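Local coordinates for protein putative oxidoreductase (Jannaschia sp., PDB 3C24) that is a putative oxidoreductase that probably binds a nicotinamide adenine dinucleotide cofactor such as NADP in its Rossmann-type domain, at residues T13-G18 with D69-A74. Sequence-based numbering, arbitrary orientation.
Sequences TVAILG and DVVVLA
Thr13 starts the pairing through both its backbone N and its backbone O: the N donates to Asp69 OD2 at 2.9 Å, nearly straight (176°), meeting the anti side of the carboxylate 29° out of its plane, while the O is shared by the backbone N atoms of Asp69 and Val70. The Asp69 carboxyl is turned back beside its own backbone N (chi1 -63°), which brings OD2 level with the start of strand 13-17. With an alanine at this position, Thr13 N is likely to lose its carboxylate acceptor, leaving the strand's first residue less firmly fixed. Val14 sends CG1 to Val72 CG2 at 3.9 Å on the face it shares with Ile16. Ala15 turns both N and O to strand 70-73, its N bonding Val70 O and its O Val72 N (2.8 Å), on either side of Val71 in the sequence, the alternation of a parallel ladder. Strand 13-17, between strands 37-41 and 70-73, is the first strand of a Rossmann fold, in 2-1-3 order. Ile16 lies alongside Val72, and its CG2 reaches Ala74 CB. On the other face Leu17 splits its methyls, CD1 tight on Val71 CG1 (3.5 Å) and CD2 on Leu73 CD2 (3.4 Å). Beyond the ladder, one water donates to both Gly18 O and Ala74 O, bridging the two segments just past their strands, where they draw apart.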
loop_
_atom_site.group_PDB
_atom_site.type_symbol
_atom_site.label_atom_id
_atom_site.label_comp_id
_atom_site.label_asym_id
_atom_site.label_seq_id
_atom_site.Cartn_x
_atom_site.Cartn_y
_atom_site.Cartn_z
ATOM N N THR A 13 -30.499 -19.600 14.209
ATOM C CA THR A 13 -29.608 -20.669 14.619
ATOM C C THR A 13 -28.549 -20.805 13.522
ATOM O O THR A 13 -28.851 -21.097 12.387
ATOM C CB THR A 13 -30.335 -21.963 14.905
ATOM O OG1 THR A 13 -31.194 -21.737 16.039
ATOM C CG2 THR A 13 -29.335 -23.049 15.247
ATOM N N VAL A 14 -27.283 -20.599 13.901
ATOM C CA VAL A 14 -26.197 -20.565 12.939
ATOM C C VAL A 14 -25.214 -21.648 13.277
ATOM O O VAL A 14 -24.603 -21.614 14.362
ATOM C CB VAL A 14 -25.486 -19.210 12.983
ATOM C CG1 VAL A 14 -24.331 -19.105 11.955
ATOM C CG2 VAL A 14 -26.468 -18.013 12.751
ATOM N N ALA A 15 -25.093 -22.613 12.360
ATOM C CA ALA A 15 -24.125 -23.696 12.470
ATOM C C ALA A 15 -22.893 -23.291 11.693
ATOM O O ALA A 15 -22.960 -22.770 10.561
ATOM C CB ALA A 15 -24.705 -25.001 11.932
ATOM N N ILE A 16 -21.745 -23.452 12.324
ATOM C CA ILE A 16 -20.479 -23.163 11.671
ATOM C C ILE A 16 -19.671 -24.449 11.567
ATOM O O ILE A 16 -19.313 -25.051 12.562
ATOM C CB ILE A 16 -19.679 -22.115 12.442
ATOM C CG1 ILE A 16 -20.485 -20.817 12.593
ATOM C CG2 ILE A 16 -18.350 -21.813 11.754
ATOM C CD1 ILE A 16 -19.920 -19.843 13.544
ATOM N N LEU A 17 -19.391 -24.826 10.326
ATOM C CA LEU A 17 -18.575 -25.997 10.008
ATOM C C LEU A 17 -17.091 -25.599 10.085
ATOM O O LEU A 17 -16.659 -24.560 9.513
ATOM C CB LEU A 17 -18.948 -26.559 8.619
ATOM C CG LEU A 17 -20.213 -27.423 8.477
ATOM C CD1 LEU A 17 -21.372 -26.882 9.224
ATOM C CD2 LEU A 17 -20.502 -27.632 6.956
ATOM N N GLY A 18 -16.300 -26.430 10.764
ATOM C CA GLY A 18 -14.880 -26.143 10.949
ATOM C C GLY A 18 -14.752 -25.017 11.980
ATOM O O GLY A 18 -13.858 -24.185 11.942
ATOM N N ASP A 69 -30.700 -22.633 10.709
ATOM C CA ASP A 69 -31.262 -21.686 9.766
ATOM C C ASP A 69 -30.187 -21.319 8.725
ATOM O O ASP A 69 -30.444 -21.063 7.539
ATOM C CB ASP A 69 -31.721 -20.421 10.466
ATOM C CG ASP A 69 -32.832 -20.683 11.458
ATOM O OD1 ASP A 69 -33.740 -21.454 11.099
ATOM O OD2 ASP A 69 -32.807 -20.124 12.577
ATOM N N VAL A 70 -28.962 -21.295 9.218
ATOM C CA VAL A 70 -27.796 -20.880 8.447
ATOM C C VAL A 70 -26.691 -21.875 8.730
ATOM O O VAL A 70 -26.492 -22.287 9.867
ATOM C CB VAL A 70 -27.327 -19.457 8.863
ATOM C CG1 VAL A 70 -26.145 -18.975 8.005
ATOM C CG2 VAL A 70 -28.471 -18.464 8.774
ATOM N N VAL A 71 -26.000 -22.280 7.673
ATOM C CA VAL A 71 -24.825 -23.170 7.754
ATOM C C VAL A 71 -23.667 -22.478 7.044
ATOM O O VAL A 71 -23.655 -22.278 5.833
ATOM C CB VAL A 71 -25.086 -24.536 7.131
ATOM C CG1 VAL A 71 -23.847 -25.418 7.236
ATOM C CG2 VAL A 71 -26.280 -25.181 7.806
ATOM N N VAL A 72 -22.657 -22.151 7.843
ATOM C CA VAL A 72 -21.483 -21.426 7.417
ATOM C C VAL A 72 -20.350 -22.380 7.153
ATOM O O VAL A 72 -19.933 -23.158 8.028
ATOM C CB VAL A 72 -21.020 -20.373 8.472
ATOM C CG1 VAL A 72 -19.749 -19.679 7.930
ATOM C CG2 VAL A 72 -22.108 -19.371 8.789
ATOM N N LEU A 73 -19.820 -22.314 5.946
ATOM C CA LEU A 73 -18.731 -23.188 5.539
ATOM C C LEU A 73 -17.362 -22.552 5.774
ATOM O O LEU A 73 -16.764 -21.997 4.861
ATOM C CB LEU A 73 -18.877 -23.588 4.047
ATOM C CG LEU A 73 -20.269 -24.119 3.640
ATOM C CD1 LEU A 73 -20.206 -24.643 2.216
ATOM C CD2 LEU A 73 -20.749 -25.225 4.534
ATOM N N ALA A 74 -16.908 -22.598 7.027
ATOM C CA ALA A 74 -15.611 -21.967 7.417
ATOM C C ALA A 74 -14.455 -22.925 7.145
ATOM O O ALA A 74 -13.743 -23.348 8.060
ATOM C CB ALA A 74 -15.633 -21.546 8.887
HETATM O O HOH W 1 -12.087 -23.749 10.125
#